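Local coordinates for manganese-binding protein (Chlamydia trachomatis, PDB 6NSI) that binds ferrous iron, manganese and nickel, preferring iron, and delivers them to the permease of an ABC transporter for import into the cell, at residues 34-39 and 258-263; 100-105 and 198-203; 148-153 and 176-181; 170-175 and 188-193. One frame throughout, in Å; residues are numbered along the deposited sequence.

Contact 1 of 4, residues 34-39 and 258-263; sequences DPHSYE and YSDNVC. With FE (Fe (III) ion), chain B.
Pro35 and Asp260 bring two irregular loops together, their CA atoms 6.8 Å apart, with no backbone hydrogen bond passing between 34-39 and 258-263. The ferric ion is the main link. His36, its CG anti to the carbonyl carbon (chi1 -65°), which carries the ring to the metal, binds through NE2 at 2.1 Å, while Asp260 chelates with both carboxylate oxygens, unevenly, OD1 at 2.0 Å and OD2 at 2.4 Å; imidazole and carboxylate planes stand 65° apart. His102 and His168 complete this three-histidine, one-aspartate site, consistent with membership of solute-binding protein family 9; the ligands come from widely separated loops. Beside the metal site the Pro35 ring packs on the aspartate stem, CD lying 3.5 Å from Asp260 CB. Asp34 and Ser37 form part of a second shell. Asp34 OD1 accepts a hydrogen bond from the backbone N of His36 in an Asx turn, and Ser37 OG donates to Asp34 OD2 (2.6 Å). One water donates to both Asp34 OD1 and Asp260 OD2, probably easing the repulsion between their like charges.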
loop_
_atom_site.group_PDB
_atom_site.type_symbol
_atom_site.label_atom_id
_atom_site.label_comp_id
_atom_site.label_asym_id
_atom_site.label_seq_id
_atom_site.Cartn_x
_atom_site.Cartn_y
_atom_site.Cartn_z
ATOM N N ASP A 34 7.104 1.795 11.046
ATOM C CA ASP A 34 7.342 2.351 9.720
ATOM C C ASP A 34 8.206 1.406 8.895
ATOM O O ASP A 34 9.401 1.263 9.190
ATOM C CB ASP A 34 8.014 3.713 9.842
ATOM C CG ASP A 34 8.547 4.218 8.518
ATOM O OD1 ASP A 34 7.861 3.987 7.500
ATOM O OD2 ASP A 34 9.629 4.857 8.494
ATOM N N PRO A 35 7.671 0.774 7.849
ATOM C CA PRO A 35 8.500 -0.130 7.041
ATOM C C PRO A 35 9.574 0.597 6.265
ATOM O O PRO A 35 10.631 0.009 6.005
ATOM C CB PRO A 35 7.482 -0.792 6.100
ATOM C CG PRO A 35 6.404 0.279 5.938
ATOM C CD PRO A 35 6.330 0.982 7.274
ATOM N N HIS A 36 9.331 1.856 5.884
ATOM C CA HIS A 36 10.287 2.603 5.067
ATOM C C HIS A 36 11.662 2.651 5.717
ATOM O O HIS A 36 12.687 2.576 5.030
ATOM C CB HIS A 36 9.795 4.034 4.845
ATOM C CG HIS A 36 8.534 4.131 4.046
ATOM N ND1 HIS A 36 8.531 4.199 2.671
ATOM C CD2 HIS A 36 7.238 4.198 4.431
ATOM C CE1 HIS A 36 7.286 4.294 2.239
ATOM N NE2 HIS A 36 6.481 4.292 3.287
ATOM N N SER A 37 11.704 2.812 7.038
ATOM C CA SER A 37 12.954 3.020 7.752
ATOM C C SER A 37 13.285 1.851 8.665
ATOM O O SER A 37 14.092 2.001 9.591
ATOM C CB SER A 37 12.894 4.317 8.553
ATOM O OG SER A 37 11.942 4.193 9.594
ATOM N N TYR A 38 12.674 0.693 8.420
ATOM C CA TYR A 38 12.922 -0.466 9.258
ATOM C C TYR A 38 14.391 -0.840 9.189
ATOM O O TYR A 38 14.965 -0.956 8.105
ATOM C CB TYR A 38 12.070 -1.646 8.812
ATOM C CG TYR A 38 12.188 -2.854 9.713
ATOM C CD1 TYR A 38 11.512 -2.911 10.918
ATOM C CD2 TYR A 38 12.977 -3.938 9.356
ATOM C CE1 TYR A 38 11.602 -4.012 11.735
ATOM C CE2 TYR A 38 13.077 -5.044 10.169
ATOM C CZ TYR A 38 12.394 -5.073 11.365
ATOM O OH TYR A 38 12.485 -6.176 12.189
ATOM N N GLU A 39 15.006 -1.002 10.348
ATOM C CA GLU A 39 16.350 -1.547 10.431
ATOM C C GLU A 39 16.244 -2.922 11.068
ATOM O O GLU A 39 15.431 -3.132 11.974
ATOM C CB GLU A 39 17.289 -0.630 11.232
ATOM C CG GLU A 39 17.424 0.793 10.660
ATOM C CD GLU A 39 18.586 0.951 9.661
ATOM O OE1 GLU A 39 18.796 2.088 9.160
ATOM O OE2 GLU A 39 19.288 -0.051 9.376
ATOM N N TYR A 258 -5.055 2.751 6.921
ATOM C CA TYR A 258 -3.837 1.964 7.087
ATOM C C TYR A 258 -3.026 2.097 5.809
ATOM O O TYR A 258 -3.388 1.532 4.775
ATOM C CB TYR A 258 -4.169 0.516 7.428
ATOM C CG TYR A 258 -4.764 0.435 8.812
ATOM C CD1 TYR A 258 -6.094 0.801 9.042
ATOM C CD2 TYR A 258 -3.998 0.039 9.898
ATOM C CE1 TYR A 258 -6.643 0.754 10.319
ATOM C CE2 TYR A 258 -4.542 -0.007 11.170
ATOM C CZ TYR A 258 -5.861 0.350 11.374
ATOM O OH TYR A 258 -6.397 0.299 12.651
ATOM N N SER A 259 -1.942 2.866 5.887
ATOM C CA SER A 259 -1.120 3.180 4.726
ATOM C C SER A 259 0.009 2.165 4.537
ATOM O O SER A 259 0.131 1.543 3.478
ATOM C CB SER A 259 -0.533 4.583 4.894
ATOM O OG SER A 259 0.246 4.620 6.083
ATOM N N ASP A 260 0.856 2.009 5.550
ATOM C CA ASP A 260 2.080 1.233 5.430
ATOM C C ASP A 260 1.994 -0.095 6.168
ATOM O O ASP A 260 2.994 -0.824 6.255
ATOM C CB ASP A 260 3.265 2.047 5.945
ATOM C CG ASP A 260 3.662 3.185 5.006
ATOM O OD1 ASP A 260 3.350 3.137 3.785
ATOM O OD2 ASP A 260 4.309 4.132 5.501
ATOM N N ASN A 261 0.831 -0.424 6.719
ATOM C CA ASN A 261 0.715 -1.622 7.530
ATOM C C ASN A 261 -0.699 -2.168 7.392
ATOM O O ASN A 261 -1.511 -1.663 6.615
ATOM C CB ASN A 261 1.090 -1.346 8.995
ATOM C CG ASN A 261 0.100 -0.408 9.704
ATOM O OD1 ASN A 261 -0.626 0.357 9.068
ATOM N ND2 ASN A 261 0.097 -0.448 11.033
ATOM N N VAL A 262 -0.960 -3.207 8.172
ATOM C CA VAL A 262 -2.219 -3.997 8.158
ATOM C C VAL A 262 -2.871 -3.948 9.546
ATOM O O VAL A 262 -2.139 -3.871 10.512
ATOM C CB VAL A 262 -1.827 -5.431 7.761
ATOM C CG1 VAL A 262 -2.609 -6.526 8.458
ATOM C CG2 VAL A 262 -1.737 -5.634 6.265
ATOM N N CYS A 263 -4.201 -3.959 9.616
ATOM C CA CYS A 263 -4.883 -4.009 10.928
ATOM C C CYS A 263 -5.002 -5.474 11.360
ATOM O O CYS A 263 -4.147 -5.912 12.085
ATOM C CB CYS A 263 -6.268 -3.396 10.844
ATOM S SG CYS A 263 -7.011 -3.133 12.470
HETATM FE FE FE B . 4.475 4.723 3.142
HETATM O O HOH W 1 4.812 4.383 8.037
#

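Contact 2 of 4, residues 100-105 and 198-203; sequences DPHIWT and EGLSPE. With FE (Fe (III) ion), chain B.
With CG set opposite its carbonyl carbon (chi1 -68°) and the chain then extended, Leu200 sends its methyl groups to Asp100, whose own CG, swung away from the backbone N (chi1 -173°), puts the carboxylate against CD2. Here a first-shell histidine of the iron site is positioned by a second-shell aspartate, through an Asx turn and a His-carboxylate hydrogen bond that share one acceptor, Asp100 OD1. His102 ND1 reaches that oxygen on the syn side at 2.7 Å, nearly in the imidazole plane, and His102 N reaches it on the anti side at 3.0 Å, from the opposite face of the carboxylate plane. The ND1 bond holds the ring's rotation, directing NE2 to the ferric ion, 2.2 Å away, while the bond from His102 N holds the carboxylate in place. Across the contact, Leu200 CD2 sits 3.4 Å from Asp100 CG, an apolar methyl against a buried carboxylate. Pro101 CG lies over one face of the His102 ring, while at its edge, in plane, Leu200 O stands 3.3 Å from His102 CE1.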
loop_
_atom_site.group_PDB
_atom_site.type_symbol
_atom_site.label_atom_id
_atom_site.label_comp_id
_atom_site.label_asym_id
_atom_site.label_seq_id
_atom_site.Cartn_x
_atom_site.Cartn_y
_atom_site.Cartn_z
ATOM N N ASP A 100 7.660 5.406 -6.099
ATOM C CA ASP A 100 6.558 5.268 -5.161
ATOM C C ASP A 100 6.303 3.788 -4.919
ATOM O O ASP A 100 5.803 3.099 -5.831
ATOM C CB ASP A 100 5.302 5.946 -5.694
ATOM C CG ASP A 100 4.176 5.965 -4.682
ATOM O OD1 ASP A 100 4.205 5.135 -3.744
ATOM O OD2 ASP A 100 3.257 6.818 -4.817
ATOM N N PRO A 101 6.572 3.268 -3.720
ATOM C CA PRO A 101 6.442 1.823 -3.475
ATOM C C PRO A 101 5.028 1.340 -3.174
ATOM O O PRO A 101 4.826 0.118 -3.089
ATOM C CB PRO A 101 7.345 1.607 -2.257
ATOM C CG PRO A 101 7.198 2.900 -1.500
ATOM C CD PRO A 101 7.118 3.979 -2.547
ATOM N N HIS A 102 4.048 2.239 -3.023
ATOM C CA HIS A 102 2.777 1.874 -2.396
ATOM C C HIS A 102 1.793 1.220 -3.350
ATOM O O HIS A 102 0.628 1.634 -3.411
ATOM C CB HIS A 102 2.123 3.113 -1.772
ATOM C CG HIS A 102 2.998 3.805 -0.772
ATOM N ND1 HIS A 102 3.858 4.830 -1.114
ATOM C CD2 HIS A 102 3.144 3.623 0.565
ATOM C CE1 HIS A 102 4.495 5.248 -0.032
ATOM N NE2 HIS A 102 4.076 4.536 0.999
ATOM N N ILE A 103 2.219 0.176 -4.072
ATOM C CA ILE A 103 1.330 -0.424 -5.071
ATOM C C ILE A 103 0.251 -1.315 -4.469
ATOM O O ILE A 103 -0.694 -1.686 -5.178
ATOM C CB ILE A 103 2.139 -1.228 -6.110
ATOM C CG1 ILE A 103 3.012 -2.287 -5.423
ATOM C CG2 ILE A 103 2.981 -0.284 -6.992
ATOM C CD1 ILE A 103 3.750 -3.259 -6.402
ATOM N N TRP A 104 0.350 -1.675 -3.187
ATOM C CA TRP A 104 -0.619 -2.585 -2.582
ATOM C C TRP A 104 -1.968 -1.934 -2.290
ATOM O O TRP A 104 -2.877 -2.628 -1.816
ATOM C CB TRP A 104 -0.059 -3.182 -1.285
ATOM C CG TRP A 104 0.312 -2.111 -0.277
ATOM C CD1 TRP A 104 -0.515 -1.519 0.642
ATOM C CD2 TRP A 104 1.594 -1.496 -0.119
ATOM N NE1 TRP A 104 0.184 -0.571 1.375
ATOM C CE2 TRP A 104 1.480 -0.544 0.931
ATOM C CE3 TRP A 104 2.833 -1.665 -0.746
ATOM C CZ2 TRP A 104 2.558 0.234 1.354
ATOM C CZ3 TRP A 104 3.903 -0.891 -0.322
ATOM C CH2 TRP A 104 3.759 0.048 0.717
ATOM N N THR A 105 -2.130 -0.631 -2.534
ATOM C CA THR A 105 -3.448 -0.013 -2.426
ATOM C C THR A 105 -4.236 -0.086 -3.723
ATOM O O THR A 105 -5.412 0.296 -3.735
ATOM C CB THR A 105 -3.342 1.458 -2.017
ATOM O OG1 THR A 105 -2.778 2.214 -3.101
ATOM C CG2 THR A 105 -2.465 1.617 -0.746
ATOM N N GLU A 198 3.312 15.184 4.218
ATOM C CA GLU A 198 4.495 14.339 4.148
ATOM C C GLU A 198 4.564 13.648 2.787
ATOM O O GLU A 198 3.534 13.333 2.184
ATOM C CB GLU A 198 4.451 13.304 5.274
ATOM C CG GLU A 198 5.655 12.348 5.336
ATOM C CD GLU A 198 6.947 13.068 5.661
ATOM O OE1 GLU A 198 7.559 13.636 4.721
ATOM O OE2 GLU A 198 7.332 13.059 6.858
ATOM N N GLY A 199 5.791 13.401 2.307
ATOM C CA GLY A 199 6.009 12.761 1.021
ATOM C C GLY A 199 5.870 11.251 1.066
ATOM O O GLY A 199 5.064 10.698 1.823
ATOM N N LEU A 200 6.673 10.510 0.304
ATOM C CA LEU A 200 6.568 9.015 0.240
ATOM C C LEU A 200 7.013 8.272 1.520
ATOM O O LEU A 200 6.533 7.186 1.745
ATOM C CB LEU A 200 7.388 8.526 -0.960
ATOM C CG LEU A 200 6.866 8.881 -2.349
ATOM C CD1 LEU A 200 7.835 8.455 -3.424
ATOM C CD2 LEU A 200 5.507 8.287 -2.620
ATOM N N SER A 201 7.840 8.899 2.346
ATOM C CA SER A 201 8.576 8.445 3.512
ATOM C C SER A 201 8.213 9.297 4.724
ATOM O O SER A 201 8.194 10.532 4.625
ATOM C CB SER A 201 10.084 8.497 3.260
ATOM O OG SER A 201 10.463 7.585 2.244
ATOM N N PRO A 202 7.789 8.666 5.698
ATOM C CA PRO A 202 7.537 9.448 6.922
ATOM C C PRO A 202 8.784 10.079 7.515
ATOM O O PRO A 202 8.654 10.975 8.361
ATOM C CB PRO A 202 6.934 8.416 7.885
ATOM C CG PRO A 202 6.456 7.303 7.025
ATOM C CD PRO A 202 7.361 7.267 5.832
ATOM N N GLU A 203 9.982 9.653 7.100
ATOM C CA GLU A 203 11.204 10.133 7.744
ATOM C C GLU A 203 11.561 11.571 7.374
ATOM O O GLU A 203 12.328 12.210 8.109
ATOM C CB GLU A 203 12.374 9.202 7.404
ATOM C CG GLU A 203 13.416 9.082 8.512
ATOM C CD GLU A 203 14.361 7.892 8.313
ATOM O OE1 GLU A 203 14.325 7.268 7.225
ATOM O OE2 GLU A 203 15.141 7.579 9.243
HETATM FE FE FE B . 4.475 4.723 3.142
#

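Contact 3 of 4, residues 148-153 and 176-181; sequences RWAARS and RRYLSS
Helix 129-154 and the C-terminal turn of helix 172-178 meet here, where two small residues of the first helix receive one tyrosine of the second. The closest backbones are those of Ala151 and Tyr178, with CA atoms 5.5 Å apart. Tyr178 CG lies anti to the carbonyl carbon (chi1 -62°), which carries the ring to the alanines. Its CD1 and CE1 atoms make the contact: CE1 is 3.9 Å from Ala150 CB, and CD1 is 3.8 Å from Ala151 CA, both alanines approaching obliquely. This is helix-helix packing through an aromatic side chain set on alanines; Phe270 of helix 266-280 touches both Ala150 and Tyr178. Arg177 CG sits over the centre of the tyrosine ring, 3.7 Å above its plane. The phenol OH is hydrogen-bonded to the carboxylate of Asp147, one helical turn before Ala151, and to Met107 N; the same carboxylate forms a salt bridge with Arg177. Where helix 172-178 ends, a water bridges the two main chains, donating to Ala151 O at 2.9 Å and to Tyr178 O at 2.8 Å.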
loop_
_atom_site.group_PDB
_atom_site.type_symbol
_atom_site.label_atom_id
_atom_site.label_comp_id
_atom_site.label_asym_id
_atom_site.label_seq_id
_atom_site.Cartn_x
_atom_site.Cartn_y
_atom_site.Cartn_z
ATOM N N ARG A 148 -13.338 -4.925 -8.179
ATOM C CA ARG A 148 -14.601 -4.437 -8.727
ATOM C C ARG A 148 -15.436 -3.763 -7.649
ATOM O O ARG A 148 -16.022 -2.696 -7.882
ATOM C CB ARG A 148 -15.398 -5.595 -9.353
ATOM C CG ARG A 148 -14.928 -6.036 -10.732
ATOM C CD ARG A 148 -15.941 -6.975 -11.424
ATOM N NE ARG A 148 -16.216 -8.185 -10.648
ATOM C CZ ARG A 148 -15.443 -9.274 -10.636
ATOM N NH1 ARG A 148 -14.324 -9.317 -11.354
ATOM N NH2 ARG A 148 -15.784 -10.321 -9.891
ATOM N N TRP A 149 -15.532 -4.395 -6.472
ATOM C CA TRP A 149 -16.282 -3.819 -5.359
ATOM C C TRP A 149 -15.739 -2.447 -4.970
ATOM O O TRP A 149 -16.510 -1.513 -4.721
ATOM C CB TRP A 149 -16.241 -4.762 -4.154
ATOM C CG TRP A 149 -16.727 -4.107 -2.887
ATOM C CD1 TRP A 149 -18.028 -3.899 -2.513
ATOM C CD2 TRP A 149 -15.917 -3.554 -1.839
ATOM N NE1 TRP A 149 -18.078 -3.269 -1.291
ATOM C CE2 TRP A 149 -16.797 -3.041 -0.857
ATOM C CE3 TRP A 149 -14.534 -3.451 -1.633
ATOM C CZ2 TRP A 149 -16.338 -2.421 0.318
ATOM C CZ3 TRP A 149 -14.074 -2.850 -0.465
ATOM C CH2 TRP A 149 -14.977 -2.339 0.499
ATOM N N ALA A 150 -14.412 -2.313 -4.899
ATOM C CA ALA A 150 -13.806 -1.028 -4.535
ATOM C C ALA A 150 -14.123 0.036 -5.578
ATOM O O ALA A 150 -14.563 1.145 -5.245
ATOM C CB ALA A 150 -12.291 -1.189 -4.371
ATOM N N ALA A 151 -13.921 -0.300 -6.860
ATOM C CA ALA A 151 -14.153 0.669 -7.922
ATOM C C ALA A 151 -15.604 1.123 -7.928
ATOM O O ALA A 151 -15.889 2.314 -8.073
ATOM C CB ALA A 151 -13.761 0.064 -9.268
ATOM N N ARG A 152 -16.533 0.186 -7.728
ATOM C CA ARG A 152 -17.948 0.536 -7.711
ATOM C C ARG A 152 -18.290 1.400 -6.503
ATOM O O ARG A 152 -19.001 2.408 -6.637
ATOM C CB ARG A 152 -18.806 -0.734 -7.736
ATOM C CG ARG A 152 -18.941 -1.375 -9.127
ATOM C CD ARG A 152 -19.193 -2.893 -9.052
ATOM N NE ARG A 152 -19.700 -3.293 -7.734
ATOM C CZ ARG A 152 -19.426 -4.448 -7.119
ATOM N NH1 ARG A 152 -18.634 -5.355 -7.689
ATOM N NH2 ARG A 152 -19.942 -4.694 -5.914
ATOM N N SER A 153 -17.796 1.030 -5.317
ATOM C CA SER A 153 -18.073 1.821 -4.118
ATOM C C SER A 153 -17.464 3.212 -4.227
ATOM O O SER A 153 -18.129 4.224 -3.968
ATOM C CB SER A 153 -17.539 1.112 -2.873
ATOM O OG SER A 153 -18.151 -0.156 -2.693
ATOM N N ARG A 176 -5.158 7.284 -8.410
ATOM C CA ARG A 176 -5.112 7.192 -9.868
ATOM C C ARG A 176 -6.096 6.141 -10.391
ATOM O O ARG A 176 -6.780 6.366 -11.399
ATOM C CB ARG A 176 -3.673 6.875 -10.305
ATOM C CG ARG A 176 -3.387 7.048 -11.815
ATOM C CD ARG A 176 -1.960 6.574 -12.192
ATOM N NE ARG A 176 -1.743 5.158 -11.878
ATOM C CZ ARG A 176 -0.631 4.462 -12.164
ATOM N NH1 ARG A 176 0.401 5.052 -12.773
ATOM N NH2 ARG A 176 -0.547 3.165 -11.843
ATOM N N ARG A 177 -6.194 4.991 -9.711
ATOM C CA ARG A 177 -7.102 3.939 -10.159
ATOM C C ARG A 177 -8.561 4.265 -9.854
ATOM O O ARG A 177 -9.413 4.189 -10.743
ATOM C CB ARG A 177 -6.743 2.589 -9.527
ATOM C CG ARG A 177 -7.775 1.496 -9.946
ATOM C CD ARG A 177 -7.221 0.093 -9.879
ATOM N NE ARG A 177 -8.100 -0.926 -10.467
ATOM C CZ ARG A 177 -8.054 -1.315 -11.747
ATOM N NH1 ARG A 177 -7.191 -0.755 -12.593
ATOM N NH2 ARG A 177 -8.868 -2.272 -12.196
ATOM N N TYR A 178 -8.873 4.602 -8.597
ATOM C CA TYR A 178 -10.252 4.569 -8.112
ATOM C C TYR A 178 -10.924 5.924 -8.031
ATOM O O TYR A 178 -12.154 5.977 -7.940
ATOM C CB TYR A 178 -10.326 3.961 -6.706
ATOM C CG TYR A 178 -9.853 2.536 -6.634
ATOM C CD1 TYR A 178 -10.506 1.528 -7.342
ATOM C CD2 TYR A 178 -8.743 2.203 -5.864
ATOM C CE1 TYR A 178 -10.064 0.216 -7.281
ATOM C CE2 TYR A 178 -8.296 0.906 -5.788
ATOM C CZ TYR A 178 -8.961 -0.092 -6.491
ATOM O OH TYR A 178 -8.491 -1.391 -6.409
ATOM N N LEU A 179 -10.159 7.006 -7.981
ATOM C CA LEU A 179 -10.722 8.328 -7.759
ATOM C C LEU A 179 -10.679 9.193 -9.006
ATOM O O LEU A 179 -11.200 10.320 -8.988
ATOM C CB LEU A 179 -9.983 9.031 -6.602
ATOM C CG LEU A 179 -10.178 8.420 -5.204
ATOM C CD1 LEU A 179 -9.467 9.252 -4.128
ATOM C CD2 LEU A 179 -11.646 8.233 -4.855
ATOM N N SER A 180 -10.084 8.698 -10.088
ATOM C CA SER A 180 -9.783 9.509 -11.254
ATOM C C SER A 180 -10.398 8.902 -12.502
ATOM O O SER A 180 -10.595 7.689 -12.589
ATOM C CB SER A 180 -8.279 9.644 -11.445
ATOM O OG SER A 180 -7.663 9.923 -10.183
ATOM N N SER A 181 -10.656 9.764 -13.475
ATOM C CA SER A 181 -11.218 9.388 -14.763
ATOM C C SER A 181 -10.126 8.936 -15.724
ATOM O O SER A 181 -8.936 9.215 -15.533
ATOM C CB SER A 181 -11.960 10.566 -15.379
ATOM O OG SER A 181 -11.017 11.511 -15.868
HETATM O O HOH W 2 -13.528 3.810 -8.940
#

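Contact 4 of 4, residues 170-175 and 188-193; sequences AFSYFT and GEWRSR
Van der Waals packing of a helix against a short 3-10 segment makes up this buried contact, in which the first turn of helix 172-178 lies beside residues 189-193, just ahead of strand 194-195. Trp190 supplies much of the contact through its six-membered ring. Its CG stands between the backbone N and the carbonyl carbon (chi1 69°), which turns the indole toward the helix, where it meets Ser172: CZ3 approaches Ser172 O to 3.4 Å, and CH2 lies 4.0 Å from Ser172 CB. One turn further on, Thr175 divides its two branches. The methyl CG2 reaches across to the stem of Arg193, 3.6 Å from CB, and also meets the indole at its edge; OG1 turns back to donate to Phe171 O at 2.7 Å, on the face of that carbonyl opposite Thr175 N. A water donates to Ser172 OG and accepts from Arg191 NE, while Ser172 OG is also hydrogen-bonded to Asn169. The bent Arg193 chain leads away to a hydrogen bond with Arg162 O, a salt bridge with Glu184 of helix 182-187 and a cation-pi contact with Tyr163. Leu164 of strand 164-165 and Cys194 of strand 194-195 touch Thr175, so the helix packs on both strands as well.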
loop_
_atom_site.group_PDB
_atom_site.type_symbol
_atom_site.label_atom_id
_atom_site.label_comp_id
_atom_site.label_asym_id
_atom_site.label_seq_id
_atom_site.Cartn_x
_atom_site.Cartn_y
_atom_site.Cartn_z
ATOM N N ALA A 170 0.848 7.843 0.433
ATOM C CA ALA A 170 0.730 6.398 0.324
ATOM C C ALA A 170 -0.425 5.959 -0.566
ATOM O O ALA A 170 -0.560 4.758 -0.822
ATOM C CB ALA A 170 0.554 5.765 1.714
ATOM N N PHE A 171 -1.252 6.888 -1.049
ATOM C CA PHE A 171 -2.452 6.528 -1.795
ATOM C C PHE A 171 -2.452 7.080 -3.222
ATOM O O PHE A 171 -3.519 7.249 -3.829
ATOM C CB PHE A 171 -3.692 6.979 -1.024
ATOM C CG PHE A 171 -3.804 6.346 0.351
ATOM C CD1 PHE A 171 -3.270 6.979 1.469
ATOM C CD2 PHE A 171 -4.424 5.111 0.514
ATOM C CE1 PHE A 171 -3.367 6.399 2.734
ATOM C CE2 PHE A 171 -4.525 4.518 1.777
ATOM C CZ PHE A 171 -4.005 5.164 2.888
ATOM N N SER A 172 -1.271 7.340 -3.791
ATOM C CA SER A 172 -1.247 7.822 -5.172
ATOM C C SER A 172 -1.774 6.772 -6.150
ATOM O O SER A 172 -2.528 7.103 -7.076
ATOM C CB SER A 172 0.164 8.269 -5.562
ATOM O OG SER A 172 0.445 9.549 -5.015
ATOM N N TYR A 173 -1.379 5.503 -5.989
ATOM C CA TYR A 173 -1.900 4.464 -6.884
ATOM C C TYR A 173 -3.405 4.292 -6.712
ATOM O O TYR A 173 -4.149 4.183 -7.696
ATOM C CB TYR A 173 -1.181 3.138 -6.636
ATOM C CG TYR A 173 0.273 3.185 -7.029
ATOM C CD1 TYR A 173 1.260 3.426 -6.076
ATOM C CD2 TYR A 173 0.660 2.992 -8.345
ATOM C CE1 TYR A 173 2.596 3.466 -6.426
ATOM C CE2 TYR A 173 1.987 3.043 -8.712
ATOM C CZ TYR A 173 2.956 3.273 -7.753
ATOM O OH TYR A 173 4.285 3.318 -8.116
ATOM N N PHE A 174 -3.852 4.217 -5.457
ATOM C CA PHE A 174 -5.269 4.181 -5.119
ATOM C C PHE A 174 -6.031 5.301 -5.820
ATOM O O PHE A 174 -7.088 5.080 -6.429
ATOM C CB PHE A 174 -5.376 4.298 -3.583
ATOM C CG PHE A 174 -6.773 4.242 -3.036
ATOM C CD1 PHE A 174 -7.558 5.399 -2.947
ATOM C CD2 PHE A 174 -7.282 3.046 -2.551
ATOM C CE1 PHE A 174 -8.828 5.347 -2.429
ATOM C CE2 PHE A 174 -8.559 2.978 -2.029
ATOM C CZ PHE A 174 -9.333 4.135 -1.954
ATOM N N THR A 175 -5.508 6.524 -5.716
ATOM C CA THR A 175 -6.189 7.699 -6.246
ATOM C C THR A 175 -6.265 7.656 -7.769
ATOM O O THR A 175 -7.296 7.995 -8.362
ATOM C CB THR A 175 -5.438 8.953 -5.798
ATOM O OG1 THR A 175 -5.480 9.069 -4.356
ATOM C CG2 THR A 175 -6.022 10.197 -6.473
ATOM N N GLY A 188 -2.592 12.907 -16.672
ATOM C CA GLY A 188 -1.858 13.121 -15.447
ATOM C C GLY A 188 -2.510 14.093 -14.484
ATOM O O GLY A 188 -1.975 14.307 -13.379
ATOM N N GLU A 189 -3.654 14.682 -14.848
ATOM C CA GLU A 189 -4.337 15.559 -13.905
ATOM C C GLU A 189 -5.026 14.796 -12.780
ATOM O O GLU A 189 -5.650 15.431 -11.927
ATOM C CB GLU A 189 -5.333 16.451 -14.648
ATOM C CG GLU A 189 -4.664 17.718 -15.183
ATOM C CD GLU A 189 -5.418 18.368 -16.326
ATOM O OE1 GLU A 189 -6.608 18.026 -16.549
ATOM O OE2 GLU A 189 -4.804 19.222 -17.010
ATOM N N TRP A 190 -4.939 13.461 -12.775
ATOM C CA TRP A 190 -5.360 12.686 -11.619
ATOM C C TRP A 190 -4.628 13.130 -10.359
ATOM O O TRP A 190 -5.188 13.057 -9.261
ATOM C CB TRP A 190 -5.116 11.195 -11.875
ATOM C CG TRP A 190 -3.666 10.798 -11.916
ATOM C CD1 TRP A 190 -2.888 10.649 -13.029
ATOM C CD2 TRP A 190 -2.812 10.499 -10.789
ATOM N NE1 TRP A 190 -1.611 10.269 -12.671
ATOM C CE2 TRP A 190 -1.540 10.172 -11.304
ATOM C CE3 TRP A 190 -3.005 10.472 -9.400
ATOM C CZ2 TRP A 190 -0.461 9.830 -10.478
ATOM C CZ3 TRP A 190 -1.924 10.133 -8.579
ATOM C CH2 TRP A 190 -0.672 9.821 -9.123
ATOM N N ARG A 191 -3.385 13.598 -10.503
ATOM C CA ARG A 191 -2.579 14.014 -9.357
ATOM C C ARG A 191 -3.220 15.158 -8.582
ATOM O O ARG A 191 -2.947 15.314 -7.391
ATOM C CB ARG A 191 -1.177 14.406 -9.827
ATOM C CG ARG A 191 -0.288 13.232 -10.179
ATOM C CD ARG A 191 1.164 13.611 -9.977
ATOM N NE ARG A 191 2.030 12.477 -9.669
ATOM C CZ ARG A 191 2.694 11.775 -10.587
ATOM N NH1 ARG A 191 2.571 12.081 -11.877
ATOM N NH2 ARG A 191 3.477 10.760 -10.217
ATOM N N SER A 192 -4.090 15.947 -9.217
ATOM C CA SER A 192 -4.829 16.958 -8.459
ATOM C C SER A 192 -5.710 16.344 -7.369
ATOM O O SER A 192 -6.121 17.053 -6.436
ATOM C CB SER A 192 -5.690 17.792 -9.412
ATOM O OG SER A 192 -6.888 17.085 -9.707
ATOM N N ARG A 193 -5.990 15.041 -7.442
ATOM C CA ARG A 193 -6.968 14.412 -6.557
ATOM C C ARG A 193 -6.408 13.882 -5.232
ATOM O O ARG A 193 -7.186 13.369 -4.416
ATOM C CB ARG A 193 -7.676 13.281 -7.310
ATOM C CG ARG A 193 -8.146 13.721 -8.705
ATOM C CD ARG A 193 -9.401 12.986 -9.118
ATOM N NE ARG A 193 -10.481 13.712 -8.494
ATOM C CZ ARG A 193 -11.366 14.442 -9.148
ATOM N NH1 ARG A 193 -11.335 14.495 -10.460
ATOM N NH2 ARG A 193 -12.279 15.111 -8.460
HETATM O O HOH W 3 1.073 11.798 -6.666
#

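In the fold
From the N terminus, the chain passes through strand 24-27 to residues 34-39, where contact 1 opens; the long chain loop it starts is closed at 258-263, 219 residues later, and encloses the other three contacts. Contact 2 opens at 100-105, before helix 107-124, and closes at 198-203, enclosing contacts 3 and 4 in turn. Those two cross: 148-153 comes first, then 170-175, 176-181 and 188-193, with helix 172-178 serving both. Contacts 1 and 2 share the ferric ion and touch where Ser259 O meets Trp104 NE1. Contact 4 borders contact 2 through Tyr173 OH and Asp100 O, linking the metal loops to the helical packing that contact 3 extends to helix 129-154.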